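Local coordinates for protein glyoxylate reductase (Paecilomyces sp. J18, PDB 3WNV) that probably reduces glyoxylate to glycolate with a nicotinamide cofactor, as a member of the D-isomer specific 2-hydroxyacid dehydrogenase family, at residues I109-A114 with G163-E168; M178-H183 with D194-V199. All blocks are in the same frame, centred on the assembly; numbering follows the deposited sequence.

Contact 1 (I109-A114 with G163-E168); sequences IAVNNA and GGIGRE
N112 lays its side-chain amide against the first turn of helix 164-175, and the closest meetings here are of van der Waals kind. Its ND2 sits 3.4 Å from the CA of G164, while its OD1 rests 3.4 Å from CG1 of I165. With CG beside the backbone N and anti to the carbonyl carbon (chi1 -70°), the amide is swung across to this helix start. G164 makes room for it: a CB at that position would lie 2.5 Å from N112 ND2, a clash. Apolar packing adds one contact, V111 CG2 to I165 CD1 at 3.8 Å; V111 also touches M303 of helix 297-317.

G163 is the N-cap of its helix and, with G166, fits a GxGxxG pattern of Rossmann type. Segment 109-114 packs beside this turn, where a nucleotide cofactor would be expected in a dehydrogenase of this family, and a sulfate ion lies about 4 Å from the side chain of V111.

The polar link is through water. One water accepts from N112 ND2 at 2.9 Å and donates to E168 OE2, also at 2.9 Å, bridging the two helices. N113 OD1 and E168 OE1 stand 3.5 Å apart as two acceptors with no bond between them; R172 bonds to the first and forms a salt bridge with the second, which also pairs with R171.

Contact 2 (M178-H183 with D194-V199); sequences MNIIYH and DGAKYV
I181 and K197 sit opposite each other in a parallel bridge, CA to CA 4.7 Å, followed by Y182 with Y198, and backbone hydrogen bonds K197 N to I180 O, Y182 N to K197 O and V199 N to Y182 O tie the strands together. This is the beta-alpha-beta unit of strand 179-183, helix 190-193 and strand 197-198, at one edge of the seven-stranded parallel sheet of the Rossmann-type domain.

The I181 and K197 side chains share one face and cross at a slant, while V199 meets I181 nearly at a right angle, its CG2 4.2 Å from I181 CB. On the other face, the Y182 ring is turned toward strand 197-198 by a CG set between backbone N and carbonyl carbon (chi1 83°). Y198 presents its edge to the face of Y182 in an offset edge-to-face pair, planes 71° apart, with Y198 CD1 3.5 Å from Y182 CZ. A196 CB fits between I180 CG2, at 3.7 Å, and Y182 CD1. The Y182 hydroxyl bonds with E193 and the backbone N of L188; a leucine here would probably leave both without that partner and the Y198 edge without a ring face to meet.

The H183 ring completes the aromatic cluster, oblique to Y198, whose hydroxyl bonds to N184 O. H183 ND1 donates to V199 O at 2.8 Å, lying in the carbonyl plane, with an N-H...O angle of 143°.

How the contacts relate
Contact 1 is a surface contact between the 109-114 segment, leading into helix 112-127, and the first turn of helix 164-175, whereas contact 2 is largely buried within the sheet. They are neighbours in one fold: helix 164-175 is followed in the chain by strand 179-183 of contact 2, and I180 packs back on that helix. Their centres are about 16 Å apart, yet they touch where R167 CD lies 4.0 Å from D194 CB. R171 of the same helix pairs with both E168 and D194. The chemistry follows the setting: in contact 1 no direct hydrogen bond crosses and a water does the bridging, while in contact 2 direct backbone bonds and aromatic rings hold the strands.

Contact 1 (I109-A114 with G163-E168)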
loop_
_atom_site.group_PDB
_atom_site.type_symbol
_atom_site.label_atom_id
_atom_site.label_comp_id
_atom_site.label_asym_id
_atom_site.label_seq_id
_atom_site.Cartn_x
_atom_site.Cartn_y
_atom_site.Cartn_z
ATOM N N ILE A 109 -4.326 3.789 -9.264
ATOM C CA ILE A 109 -4.794 3.118 -10.473
ATOM C C ILE A 109 -3.796 2.352 -11.334
ATOM O O ILE A 109 -4.216 1.753 -12.263
ATOM C CB ILE A 109 -5.412 4.031 -11.527
ATOM C CG1 ILE A 109 -6.292 5.120 -10.937
ATOM C CG2 ILE A 109 -6.199 3.175 -12.506
ATOM C CD1 ILE A 109 -7.093 5.841 -12.029
ATOM N N ALA A 110 -2.554 2.245 -10.947
ATOM C CA ALA A 110 -1.591 1.329 -11.455
ATOM C C ALA A 110 -1.455 0.128 -10.519
ATOM O O ALA A 110 -1.164 -0.922 -10.963
ATOM C CB ALA A 110 -0.300 1.989 -11.671
ATOM N N VAL A 111 -1.659 0.343 -9.227
ATOM C CA VAL A 111 -1.486 -0.748 -8.258
ATOM C C VAL A 111 -2.715 -1.643 -8.141
ATOM O O VAL A 111 -2.641 -2.705 -7.511
ATOM C CB VAL A 111 -1.156 -0.208 -6.840
ATOM C CG1 VAL A 111 0.067 0.698 -6.853
ATOM C CG2 VAL A 111 -2.353 0.533 -6.282
ATOM N N ASN A 112 -3.842 -1.255 -8.748
ATOM C CA ASN A 112 -5.121 -1.866 -8.375
ATOM C C ASN A 112 -5.228 -3.361 -8.703
ATOM O O ASN A 112 -5.659 -4.153 -7.850
ATOM C CB ASN A 112 -6.302 -1.150 -9.067
ATOM C CG ASN A 112 -6.555 0.250 -8.528
ATOM O OD1 ASN A 112 -5.877 0.703 -7.604
ATOM N ND2 ASN A 112 -7.543 0.958 -9.126
ATOM N N ASN A 113 -4.872 -3.740 -9.923
ATOM C CA ASN A 113 -5.040 -5.134 -10.318
ATOM C C ASN A 113 -4.139 -6.041 -9.507
ATOM O O ASN A 113 -4.624 -7.017 -8.931
ATOM C CB ASN A 113 -4.753 -5.341 -11.797
ATOM C CG ASN A 113 -5.927 -4.920 -12.674
ATOM O OD1 ASN A 113 -7.083 -5.108 -12.300
ATOM N ND2 ASN A 113 -5.629 -4.353 -13.842
ATOM N N ALA A 114 -2.844 -5.722 -9.443
ATOM C CA ALA A 114 -1.908 -6.630 -8.763
ATOM C C ALA A 114 -2.248 -6.827 -7.294
ATOM O O ALA A 114 -2.211 -7.964 -6.783
ATOM C CB ALA A 114 -0.488 -6.106 -8.895
ATOM N N GLY A 163 -12.209 1.780 -2.600
ATOM C CA GLY A 163 -11.569 2.707 -3.506
ATOM C C GLY A 163 -11.217 1.894 -4.723
ATOM O O GLY A 163 -11.891 0.900 -5.000
ATOM N N GLY A 164 -10.163 2.290 -5.429
ATOM C CA GLY A 164 -9.792 1.618 -6.647
ATOM C C GLY A 164 -9.419 0.174 -6.379
ATOM O O GLY A 164 -9.834 -0.734 -7.122
ATOM N N ILE A 165 -8.628 -0.054 -5.331
ATOM C CA ILE A 165 -8.230 -1.424 -5.005
ATOM C C ILE A 165 -9.434 -2.244 -4.546
ATOM O O ILE A 165 -9.617 -3.360 -5.005
ATOM C CB ILE A 165 -7.128 -1.481 -3.965
ATOM C CG1 ILE A 165 -5.819 -0.921 -4.571
ATOM C CG2 ILE A 165 -6.852 -2.945 -3.595
ATOM C CD1 ILE A 165 -4.757 -0.534 -3.525
ATOM N N GLY A 166 -10.252 -1.670 -3.681
ATOM C CA GLY A 166 -11.425 -2.381 -3.186
ATOM C C GLY A 166 -12.393 -2.781 -4.274
ATOM O O GLY A 166 -13.017 -3.841 -4.208
ATOM N N ARG A 167 -12.553 -1.920 -5.279
ATOM C CA ARG A 167 -13.457 -2.235 -6.369
ATOM C C ARG A 167 -12.966 -3.427 -7.169
ATOM O O ARG A 167 -13.773 -4.245 -7.621
ATOM C CB ARG A 167 -13.673 -1.043 -7.306
ATOM C CG ARG A 167 -14.783 -0.104 -6.901
ATOM C CD ARG A 167 -15.027 0.942 -8.020
ATOM N NE ARG A 167 -13.873 1.841 -8.204
ATOM C CZ ARG A 167 -13.662 2.911 -7.434
ATOM N NH1 ARG A 167 -14.514 3.189 -6.465
ATOM N NH2 ARG A 167 -12.602 3.704 -7.611
ATOM N N GLU A 168 -11.651 -3.517 -7.366
ATOM C CA GLU A 168 -11.063 -4.654 -8.075
ATOM C C GLU A 168 -11.119 -5.914 -7.203
ATOM O O GLU A 168 -11.328 -7.024 -7.727
ATOM C CB GLU A 168 -9.621 -4.366 -8.478
ATOM C CG GLU A 168 -9.489 -3.304 -9.521
ATOM C CD GLU A 168 -10.084 -3.676 -10.883
ATOM O OE1 GLU A 168 -10.352 -4.868 -11.171
ATOM O OE2 GLU A 168 -10.269 -2.751 -11.696
HETATM O O HOH W 1 -8.818 -0.200 -11.493
#

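Contact 2 (M178-H183 with D194-V199)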
loop_
_atom_site.group_PDB
_atom_site.type_symbol
_atom_site.label_atom_id
_atom_site.label_comp_id
_atom_site.label_asym_id
_atom_site.label_seq_id
_atom_site.Cartn_x
_atom_site.Cartn_y
_atom_site.Cartn_z
ATOM N N MET A 178 -19.298 -14.297 -3.707
ATOM C CA MET A 178 -19.442 -13.492 -2.479
ATOM C C MET A 178 -20.405 -12.302 -2.639
ATOM O O MET A 178 -20.580 -11.787 -3.731
ATOM C CB MET A 178 -18.086 -12.993 -1.992
ATOM C CG MET A 178 -17.120 -14.128 -1.789
ATOM S SD MET A 178 -15.623 -13.577 -1.000
ATOM C CE MET A 178 -16.083 -13.588 0.736
ATOM N N ASN A 179 -21.039 -11.919 -1.527
ATOM C CA ASN A 179 -21.831 -10.697 -1.435
ATOM C C ASN A 179 -20.903 -9.628 -0.885
ATOM O O ASN A 179 -20.031 -9.909 -0.049
ATOM C CB ASN A 179 -22.980 -10.882 -0.456
ATOM C CG ASN A 179 -23.903 -11.974 -0.872
ATOM O OD1 ASN A 179 -24.226 -12.859 -0.081
ATOM N ND2 ASN A 179 -24.327 -11.939 -2.128
ATOM N N ILE A 180 -21.070 -8.403 -1.337
ATOM C CA ILE A 180 -20.073 -7.370 -0.999
ATOM C C ILE A 180 -20.707 -6.264 -0.170
ATOM O O ILE A 180 -21.740 -5.706 -0.555
ATOM C CB ILE A 180 -19.451 -6.725 -2.244
ATOM C CG1 ILE A 180 -19.106 -7.784 -3.286
ATOM C CG2 ILE A 180 -18.231 -5.850 -1.860
ATOM C CD1 ILE A 180 -18.002 -8.791 -2.811
ATOM N N ILE A 181 -20.110 -5.964 0.976
ATOM C CA ILE A 181 -20.506 -4.780 1.751
ATOM C C ILE A 181 -19.284 -3.907 2.008
ATOM O O ILE A 181 -18.146 -4.378 1.963
ATOM C CB ILE A 181 -21.193 -5.123 3.098
ATOM C CG1 ILE A 181 -20.249 -5.949 3.995
ATOM C CG2 ILE A 181 -22.488 -5.883 2.839
ATOM C CD1 ILE A 181 -20.860 -6.210 5.424
ATOM N N TYR A 182 -19.509 -2.634 2.306
ATOM C CA TYR A 182 -18.379 -1.748 2.550
ATOM C C TYR A 182 -18.737 -0.577 3.435
ATOM O O TYR A 182 -19.902 -0.177 3.554
ATOM C CB TYR A 182 -17.806 -1.216 1.229
ATOM C CG TYR A 182 -18.575 -0.011 0.695
ATOM C CD1 TYR A 182 -19.791 -0.172 0.020
ATOM C CD2 TYR A 182 -18.081 1.284 0.852
ATOM C CE1 TYR A 182 -20.519 0.945 -0.468
ATOM C CE2 TYR A 182 -18.792 2.390 0.349
ATOM C CZ TYR A 182 -19.996 2.205 -0.308
ATOM O OH TYR A 182 -20.673 3.319 -0.800
ATOM N N HIS A 183 -17.700 0.003 4.028
ATOM C CA HIS A 183 -17.856 1.244 4.770
ATOM C C HIS A 183 -16.737 2.213 4.418
ATOM O O HIS A 183 -15.547 1.885 4.510
ATOM C CB HIS A 183 -17.859 1.019 6.281
ATOM C CG HIS A 183 -17.962 2.302 7.056
ATOM N ND1 HIS A 183 -19.127 3.037 7.110
ATOM C CD2 HIS A 183 -17.027 3.027 7.723
ATOM C CE1 HIS A 183 -18.921 4.134 7.827
ATOM N NE2 HIS A 183 -17.660 4.158 8.198
ATOM N N ASP A 194 -20.130 0.398 -7.515
ATOM C CA ASP A 194 -19.985 -0.674 -8.498
ATOM C C ASP A 194 -20.703 -1.948 -8.034
ATOM O O ASP A 194 -20.208 -3.046 -8.242
ATOM C CB ASP A 194 -18.481 -0.938 -8.780
ATOM C CG ASP A 194 -18.246 -1.747 -10.055
ATOM O OD1 ASP A 194 -17.314 -2.574 -10.086
ATOM O OD2 ASP A 194 -18.989 -1.541 -11.036
ATOM N N GLY A 195 -21.860 -1.800 -7.387
ATOM C CA GLY A 195 -22.608 -2.962 -6.918
ATOM C C GLY A 195 -22.627 -3.250 -5.413
ATOM O O GLY A 195 -23.574 -3.854 -4.904
ATOM N N ALA A 196 -21.600 -2.809 -4.693
ATOM C CA ALA A 196 -21.489 -3.070 -3.249
ATOM C C ALA A 196 -22.468 -2.269 -2.406
ATOM O O ALA A 196 -22.787 -1.123 -2.741
ATOM C CB ALA A 196 -20.064 -2.813 -2.782
ATOM N N LYS A 197 -22.913 -2.874 -1.303
ATOM C CA LYS A 197 -23.855 -2.302 -0.343
ATOM C C LYS A 197 -23.196 -1.508 0.811
ATOM O O LYS A 197 -22.343 -2.013 1.550
ATOM C CB LYS A 197 -24.659 -3.449 0.244
ATOM C CG LYS A 197 -25.690 -3.051 1.247
ATOM C CD LYS A 197 -26.724 -4.170 1.360
ATOM C CE LYS A 197 -27.951 -3.717 2.121
ATOM N NZ LYS A 197 -27.887 -4.140 3.549
ATOM N N TYR A 198 -23.581 -0.254 0.956
ATOM C CA TYR A 198 -22.987 0.599 1.996
ATOM C C TYR A 198 -23.524 0.242 3.367
ATOM O O TYR A 198 -24.729 0.069 3.526
ATOM C CB TYR A 198 -23.350 2.047 1.717
ATOM C CG TYR A 198 -22.773 3.000 2.729
ATOM C CD1 TYR A 198 -21.450 3.370 2.654
ATOM C CD2 TYR A 198 -23.552 3.517 3.755
ATOM C CE1 TYR A 198 -20.907 4.246 3.561
ATOM C CE2 TYR A 198 -23.010 4.407 4.680
ATOM C CZ TYR A 198 -21.677 4.752 4.571
ATOM O OH TYR A 198 -21.081 5.640 5.452
ATOM N N VAL A 199 -22.638 0.144 4.360
ATOM C CA VAL A 199 -23.024 -0.143 5.747
ATOM C C VAL A 199 -22.206 0.711 6.729
ATOM O O VAL A 199 -21.183 1.301 6.365
ATOM C CB VAL A 199 -22.837 -1.647 6.100
ATOM C CG1 VAL A 199 -23.729 -2.519 5.244
ATOM C CG2 VAL A 199 -21.384 -2.081 5.985
#